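Local coordinates for protein aminoglycoside N(3)-acetyltransferase III (PDB 7LAO) that transfers an acetyl group from acetyl-CoA to the 3-amino group of 2-deoxystreptamine antibiotics such as gentamicin, giving resistance to them, at residues A41-A46 / G100-F105; F105-P110 / S121-G126. One frame throughout, in Å; residues are numbered along the deposited sequence.

Contact 1. Residues A41-A46 / G100-F105; sequences ASVVSA and GLLNRF
This is an apolar helix-to-helix contact, largely buried, between the first half of helix 40-51 and the start of helix 102-108. Ala-41, Val-43 and Val-44 face Leu-102 and Phe-105. The backbones come nearest at one end, where the CA atoms of Ala-41 and Phe-105 are 5.7 Å apart. There the Phe-105 ring lies against the first turn of helix 40-51. The backbone N of Ala-41 sits over one ring face, displaced toward the rim, 3.8 Å from CD2 of Phe-105. CB of Ala-41 reaches the same rim, also 3.8 Å from CD2 of Phe-105. With CG of Phe-105 anti to its carbonyl carbon (chi1 -71°), the ring is carried toward helix 40-51. Leu-101 CG of the same segment meets the ring at its edge, in plane.

Both helices lie in the Antibiotic_NAT family region, and the contact joins two helices that are separated in sequence by strand 56-60 and a long, mostly irregular stretch. Val-44 is central to it. Its CG2 methyl touches both partners, at 3.6 Å from CD1 of Leu-102 and 3.7 Å from CB of Phe-105. The Val-44 side chain runs at about a right angle to that of Phe-105. Leu-102 reaches across with its end: CG is anti to the backbone N (chi1 -168°), and CD1 touches both valines. On the Val-43 side, CD1 of Leu-102 is 4.0 Å from CG1. Leu-30 of helix 30-33 touches both Val-43 and Leu-102, and Leu-47 also packs on Leu-102.

Contact 2. Residues F105-P110 / S121-G126; sequences FLLEAP and SMVAVG
Val-123 and Val-125 of strand 122-125 pack against the end of helix 102-108 and the residues that follow it. At the start of the second segment, the hydroxyl of Ser-121 is hydrogen-bonded to Arg-114 and Ser-115. The side chain of Met-122 leaves the backbone away from the helix and touches Leu-142, Met-58 and Tyr-60. Val-123 then turns its side chain to the helix and meets two leucines. CG1 lies between the backbone N and the carbonyl carbon (chi1 55°) and sits 4.0 Å from CB of Leu-106. CG2 goes mainly to Leu-107 and is 3.5 Å from its CD2, tighter than a usual carbon contact. CG of Leu-107 is also close, 3.7 Å from CG2 of Val-123. The same CG2 is 4.1 Å from CB of Leu-106. The side chain of Leu-107 starts away from the strand, but its end, CG and CD2, comes back to it. The side chains of Leu-106 and Val-123 cross at about a right angle.

Ala-124 again points away. Val-125 returns to the helix side and packs on Leu-106, Ala-109 and Pro-110. Its CG1 is 4.0 Å from CB of Ala-109 and 3.3 Å from the carbonyl O of Pro-110. Its CG2 touches the carbonyl O of Leu-106 at 3.7 Å. That oxygen also accepts a hydrogen bond from the backbone N-H of Ala-109. The strand itself is bonded on both sides, to residues of strands 56-60 and 113-114. The result is a helix lying on one face of the mixed beta-sheet of the Antibiotic_NAT fold, a layered alpha/beta packing.

Contacts 1 and 2 lie side by side on the same side of the chain's centre, their centres about 9 Å apart. They come in series along the chain and share helix 102-108. Phe-105 is in both ranges but packs across contact 1 alone. Contact 1 ties that helix to helix 40-51; contact 2 ties it to strand 122-125 of the mixed sheet. The two also touch directly: Val-44 CG2 is 3.8 Å from Leu-106 N, and Val-44 CG1 is 4.0 Å from Ala-109 CB. Helix 102-108 thus packs on both a neighbouring helix and a sheet strand within the Antibiotic_NAT fold.

Contact 1. Residues A41-A46 / G100-F105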
ATOM      1  N   ALA A  41     -18.364   0.603  -2.859  1.00 39.86           N
ATOM      2  CA  ALA A  41     -18.551   1.944  -2.328  1.00 38.70           C
ATOM      3  C   ALA A  41     -19.022   1.890  -0.884  1.00 42.25           C
ATOM      4  O   ALA A  41     -18.638   2.742  -0.073  1.00 33.75           O
ATOM      5  CB  ALA A  41     -19.564   2.729  -3.196  1.00 42.95           C
ATOM      6  N   SER A  42     -19.854   0.898  -0.541  1.00 35.94           N
ATOM      7  CA  SER A  42     -20.354   0.778   0.825  1.00 36.53           C
ATOM      8  C   SER A  42     -19.285   0.312   1.782  1.00 32.97           C
ATOM      9  O   SER A  42     -19.363   0.624   2.973  1.00 39.13           O
ATOM     10  CB  SER A  42     -21.504  -0.222   0.920  1.00 40.54           C
ATOM     11  OG  SER A  42     -22.591   0.205   0.166  1.00 43.05           O
ATOM     12  N   VAL A  43     -18.304  -0.457   1.305  1.00 32.27           N
ATOM     13  CA  VAL A  43     -17.170  -0.760   2.162  1.00 31.19           C
ATOM     14  C   VAL A  43     -16.407   0.530   2.533  1.00 32.70           C
ATOM     15  O   VAL A  43     -16.029   0.734   3.693  1.00 29.75           O
ATOM     16  CB  VAL A  43     -16.248  -1.800   1.504  1.00 34.88           C
ATOM     17  CG1 VAL A  43     -15.051  -2.071   2.423  1.00 28.00           C
ATOM     18  CG2 VAL A  43     -17.019  -3.151   1.190  1.00 33.25           C
ATOM     19  N   VAL A  44     -16.229   1.446   1.580  1.00 32.55           N
ATOM     20  CA  VAL A  44     -15.578   2.730   1.919  1.00 29.18           C
ATOM     21  C   VAL A  44     -16.401   3.501   2.962  1.00 27.95           C
ATOM     22  O   VAL A  44     -15.864   3.986   3.981  1.00 26.67           O
ATOM     23  CB  VAL A  44     -15.337   3.558   0.640  1.00 37.95           C
ATOM     24  CG1 VAL A  44     -14.824   5.018   0.980  1.00 42.49           C
ATOM     25  CG2 VAL A  44     -14.316   2.828  -0.276  1.00 32.48           C
ATOM     26  N   SER A  45     -17.718   3.562   2.758  1.00 32.79           N
ATOM     27  CA  SER A  45     -18.640   4.185   3.706  1.00 39.13           C
ATOM     28  C   SER A  45     -18.524   3.569   5.093  1.00 32.46           C
ATOM     29  O   SER A  45     -18.546   4.277   6.093  1.00 29.50           O
ATOM     30  CB  SER A  45     -20.070   4.025   3.193  1.00 43.52           C
ATOM     31  OG  SER A  45     -20.130   4.553   1.885  1.00 40.28           O
ATOM     32  N   ALA A  46     -18.435   2.249   5.176  1.00 30.98           N
ATOM     33  CA  ALA A  46     -18.301   1.621   6.488  1.00 32.46           C
ATOM     34  C   ALA A  46     -16.981   1.990   7.143  1.00 26.93           C
ATOM     35  O   ALA A  46     -16.914   2.195   8.370  1.00 28.86           O
ATOM     36  CB  ALA A  46     -18.374   0.100   6.352  1.00 28.86           C
ATOM     37  N   GLY A 100      -6.412  -4.323  -5.387  1.00 42.56           N
ATOM     38  CA  GLY A 100      -7.807  -4.389  -4.970  1.00 39.58           C
ATOM     39  C   GLY A 100      -8.723  -3.325  -5.556  1.00 48.07           C
ATOM     40  O   GLY A 100      -8.336  -2.164  -5.745  1.00 46.59           O
ATOM     41  N   LEU A 101      -9.979  -3.711  -5.795  1.00 47.28           N
ATOM     42  CA  LEU A 101     -10.958  -2.792  -6.351  1.00 47.10           C
ATOM     43  C   LEU A 101     -11.280  -1.645  -5.400  1.00 40.93           C
ATOM     44  O   LEU A 101     -11.794  -0.611  -5.836  1.00 41.14           O
ATOM     45  CB  LEU A 101     -12.226  -3.569  -6.701  1.00 52.21           C
ATOM     46  CG  LEU A 101     -13.422  -2.803  -7.270  1.00 52.47           C
ATOM     47  CD1 LEU A 101     -12.967  -1.945  -8.455  1.00 60.78           C
ATOM     48  CD2 LEU A 101     -14.598  -3.744  -7.649  1.00 48.00           C
ATOM     49  N   LEU A 102     -11.011  -1.819  -4.110  1.00 35.52           N
ATOM     50  CA  LEU A 102     -11.320  -0.786  -3.133  1.00 37.31           C
ATOM     51  C   LEU A 102     -10.577   0.519  -3.411  1.00 34.68           C
ATOM     52  O   LEU A 102     -11.107   1.600  -3.115  1.00 34.57           O
ATOM     53  CB  LEU A 102     -10.968  -1.271  -1.730  1.00 34.00           C
ATOM     54  CG  LEU A 102     -11.510  -0.406  -0.591  1.00 34.95           C
ATOM     55  CD1 LEU A 102     -13.021  -0.518  -0.639  1.00 33.54           C
ATOM     56  CD2 LEU A 102     -10.987  -0.957   0.745  1.00 39.53           C
ATOM     57  N   ASN A 103      -9.349   0.459  -3.932  1.00 30.92           N
ATOM     58  CA  ASN A 103      -8.624   1.738  -4.113  1.00 36.48           C
ATOM     59  C   ASN A 103      -9.318   2.649  -5.134  1.00 31.45           C
ATOM     60  O   ASN A 103      -9.253   3.891  -5.030  1.00 34.05           O
ATOM     61  CB  ASN A 103      -7.173   1.463  -4.504  1.00 32.98           C
ATOM     62  CG  ASN A 103      -6.381   0.869  -3.343  1.00 29.80           C
ATOM     63  OD1 ASN A 103      -6.538   1.310  -2.201  1.00 31.14           O
ATOM     64  ND2 ASN A 103      -5.582  -0.179  -3.616  1.00 29.71           N
ATOM     65  N   ARG A 104     -10.020   2.065  -6.100  1.00 33.41           N
ATOM     66  CA  ARG A 104     -10.809   2.882  -7.009  1.00 42.29           C
ATOM     67  C   ARG A 104     -11.886   3.646  -6.247  1.00 38.83           C
ATOM     68  O   ARG A 104     -12.171   4.792  -6.564  1.00 37.17           O
ATOM     69  CB  ARG A 104     -11.407   2.005  -8.103  1.00 43.80           C
ATOM     70  CG  ARG A 104     -12.498   2.669  -8.932  1.00 46.19           C
ATOM     71  CD  ARG A 104     -13.043   1.724 -10.008  1.00 46.77           C
ATOM     72  NE  ARG A 104     -14.221   2.311 -10.613  1.00 47.54           N
ATOM     73  CZ  ARG A 104     -14.733   1.924 -11.768  1.00 58.20           C
ATOM     74  NH1 ARG A 104     -14.142   0.956 -12.446  1.00 62.55           N
ATOM     75  NH2 ARG A 104     -15.816   2.524 -12.258  1.00 67.33           N
ATOM     76  N   PHE A 105     -12.462   3.045  -5.202  1.00 38.91           N
ATOM     77  CA  PHE A 105     -13.538   3.713  -4.473  1.00 39.84           C
ATOM     78  C   PHE A 105     -13.053   4.628  -3.359  1.00 33.46           C
ATOM     79  O   PHE A 105     -13.768   5.568  -2.981  1.00 36.21           O
ATOM     80  CB  PHE A 105     -14.503   2.662  -3.931  1.00 47.15           C
ATOM     81  CG  PHE A 105     -15.312   2.017  -5.029  1.00 49.47           C
ATOM     82  CD1 PHE A 105     -14.852   0.868  -5.664  1.00 51.32           C
ATOM     83  CD2 PHE A 105     -16.475   2.615  -5.487  1.00 53.19           C
ATOM     84  CE1 PHE A 105     -15.572   0.305  -6.713  1.00 49.26           C
ATOM     85  CE2 PHE A 105     -17.206   2.047  -6.532  1.00 55.38           C
ATOM     86  CZ  PHE A 105     -16.746   0.907  -7.144  1.00 49.04           C
TER

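Contact 2. Residues F105-P110 / S121-G126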
ATOM      1  N   PHE A 105     -12.462   3.045  -5.202  1.00 38.91           N
ATOM      2  CA  PHE A 105     -13.538   3.713  -4.473  1.00 39.84           C
ATOM      3  C   PHE A 105     -13.053   4.628  -3.359  1.00 33.46           C
ATOM      4  O   PHE A 105     -13.768   5.568  -2.981  1.00 36.21           O
ATOM      5  CB  PHE A 105     -14.503   2.662  -3.931  1.00 47.15           C
ATOM      6  CG  PHE A 105     -15.312   2.017  -5.029  1.00 49.47           C
ATOM      7  CD1 PHE A 105     -14.852   0.868  -5.664  1.00 51.32           C
ATOM      8  CD2 PHE A 105     -16.475   2.615  -5.487  1.00 53.19           C
ATOM      9  CE1 PHE A 105     -15.572   0.305  -6.713  1.00 49.26           C
ATOM     10  CE2 PHE A 105     -17.206   2.047  -6.532  1.00 55.38           C
ATOM     11  CZ  PHE A 105     -16.746   0.907  -7.144  1.00 49.04           C
ATOM     12  N   LEU A 106     -11.869   4.362  -2.804  1.00 32.40           N
ATOM     13  CA  LEU A 106     -11.227   5.351  -1.958  1.00 29.42           C
ATOM     14  C   LEU A 106     -10.962   6.624  -2.765  1.00 32.91           C
ATOM     15  O   LEU A 106     -11.226   7.725  -2.294  1.00 35.45           O
ATOM     16  CB  LEU A 106      -9.937   4.791  -1.377  1.00 27.60           C
ATOM     17  CG  LEU A 106     -10.082   3.651  -0.338  1.00 38.69           C
ATOM     18  CD1 LEU A 106      -8.704   3.064   0.002  1.00 36.14           C
ATOM     19  CD2 LEU A 106     -10.787   4.154   0.911  1.00 30.93           C
ATOM     20  N   LEU A 107     -10.492   6.479  -4.005  1.00 35.86           N
ATOM     21  CA  LEU A 107     -10.286   7.626  -4.873  1.00 41.01           C
ATOM     22  C   LEU A 107     -11.581   8.405  -5.102  1.00 45.44           C
ATOM     23  O   LEU A 107     -11.555   9.638  -5.191  1.00 41.07           O
ATOM     24  CB  LEU A 107      -9.683   7.182  -6.207  1.00 44.87           C
ATOM     25  CG  LEU A 107      -8.163   6.973  -6.052  1.00 45.48           C
ATOM     26  CD1 LEU A 107      -7.602   6.166  -7.193  1.00 39.98           C
ATOM     27  CD2 LEU A 107      -7.372   8.346  -5.939  1.00 47.68           C
ATOM     28  N   GLU A 108     -12.717   7.718  -5.157  1.00 37.12           N
ATOM     29  CA  GLU A 108     -13.997   8.399  -5.384  1.00 37.32           C
ATOM     30  C   GLU A 108     -14.603   8.986  -4.106  1.00 36.62           C
ATOM     31  O   GLU A 108     -15.583   9.735  -4.202  1.00 40.40           O
ATOM     32  CB  GLU A 108     -14.986   7.428  -6.061  1.00 39.04           C
ATOM     33  CG  GLU A 108     -14.507   7.045  -7.456  1.00 49.18           C
ATOM     34  CD  GLU A 108     -15.421   6.028  -8.171  1.00 61.64           C
ATOM     35  OE1 GLU A 108     -16.438   5.591  -7.577  1.00 64.33           O
ATOM     36  OE2 GLU A 108     -15.097   5.651  -9.322  1.00 59.11           O
ATOM     37  N   ALA A 109     -14.001   8.733  -2.937  1.00 34.47           N
ATOM     38  CA  ALA A 109     -14.505   9.226  -1.658  1.00 36.78           C
ATOM     39  C   ALA A 109     -14.333  10.741  -1.588  1.00 41.10           C
ATOM     40  O   ALA A 109     -13.453  11.275  -2.246  1.00 37.76           O
ATOM     41  CB  ALA A 109     -13.715   8.603  -0.497  1.00 31.71           C
ATOM     42  N   PRO A 110     -15.130  11.437  -0.772  1.00 40.32           N
ATOM     43  CA  PRO A 110     -15.102  12.904  -0.807  1.00 42.41           C
ATOM     44  C   PRO A 110     -13.754  13.448  -0.346  1.00 39.78           C
ATOM     45  O   PRO A 110     -13.206  13.040   0.688  1.00 36.07           O
ATOM     46  CB  PRO A 110     -16.259  13.327   0.112  1.00 42.06           C
ATOM     47  CG  PRO A 110     -16.812  12.016   0.723  1.00 55.21           C
ATOM     48  CD  PRO A 110     -16.397  10.920  -0.207  1.00 52.55           C
ATOM     49  N   SER A 121       1.864   5.062  -6.479  1.00 35.75           N
ATOM     50  CA  SER A 121       0.834   6.017  -6.092  1.00 33.32           C
ATOM     51  C   SER A 121      -0.016   5.555  -4.912  1.00 32.75           C
ATOM     52  O   SER A 121      -0.458   4.395  -4.834  1.00 36.24           O
ATOM     53  CB  SER A 121      -0.049   6.271  -7.312  1.00 40.91           C
ATOM     54  OG  SER A 121      -1.084   7.163  -6.996  1.00 50.38           O
ATOM     55  N   MET A 122      -0.274   6.481  -4.001  1.00 30.84           N
ATOM     56  CA  MET A 122      -1.071   6.216  -2.811  1.00 30.33           C
ATOM     57  C   MET A 122      -2.312   7.096  -2.829  1.00 30.23           C
ATOM     58  O   MET A 122      -2.269   8.206  -3.338  1.00 37.30           O
ATOM     59  CB  MET A 122      -0.285   6.523  -1.527  1.00 34.06           C
ATOM     60  CG  MET A 122       1.016   5.791  -1.438  1.00 40.98           C
ATOM     61  SD  MET A 122       0.793   4.102  -0.798  1.00 39.16           S
ATOM     62  CE  MET A 122       2.481   3.561  -1.002  1.00 40.10           C
ATOM     63  N   VAL A 123      -3.413   6.599  -2.258  1.00 28.23           N
ATOM     64  CA  VAL A 123      -4.635   7.380  -2.123  1.00 29.84           C
ATOM     65  C   VAL A 123      -4.843   7.536  -0.628  1.00 29.62           C
ATOM     66  O   VAL A 123      -4.584   6.592   0.141  1.00 26.58           O
ATOM     67  CB  VAL A 123      -5.858   6.716  -2.819  1.00 27.33           C
ATOM     68  CG1 VAL A 123      -6.078   5.231  -2.299  1.00 26.34           C
ATOM     69  CG2 VAL A 123      -7.113   7.499  -2.561  1.00 31.61           C
ATOM     70  N   ALA A 124      -5.279   8.723  -0.202  1.00 26.61           N
ATOM     71  CA  ALA A 124      -5.617   8.992   1.203  1.00 24.44           C
ATOM     72  C   ALA A 124      -6.801   9.952   1.305  1.00 25.87           C
ATOM     73  O   ALA A 124      -6.994  10.829   0.444  1.00 26.96           O
ATOM     74  CB  ALA A 124      -4.453   9.577   1.998  1.00 23.85           C
ATOM     75  N   VAL A 125      -7.567   9.810   2.390  1.00 25.06           N
ATOM     76  CA  VAL A 125      -8.831  10.541   2.552  1.00 26.25           C
ATOM     77  C   VAL A 125      -9.039  10.825   4.019  1.00 25.88           C
ATOM     78  O   VAL A 125      -9.168   9.873   4.810  1.00 25.04           O
ATOM     79  CB  VAL A 125     -10.054   9.722   2.075  1.00 31.20           C
ATOM     80  CG1 VAL A 125     -11.189  10.667   1.795  1.00 28.64           C
ATOM     81  CG2 VAL A 125      -9.723   8.784   0.945  1.00 34.84           C
ATOM     82  N   GLY A 126      -9.190  12.114   4.374  1.00 26.84           N
ATOM     83  CA  GLY A 126      -9.292  12.511   5.757  1.00 27.21           C
ATOM     84  C   GLY A 126      -8.286  13.614   6.081  1.00 35.86           C
ATOM     85  O   GLY A 126      -7.562  14.082   5.201  1.00 27.30           O
TER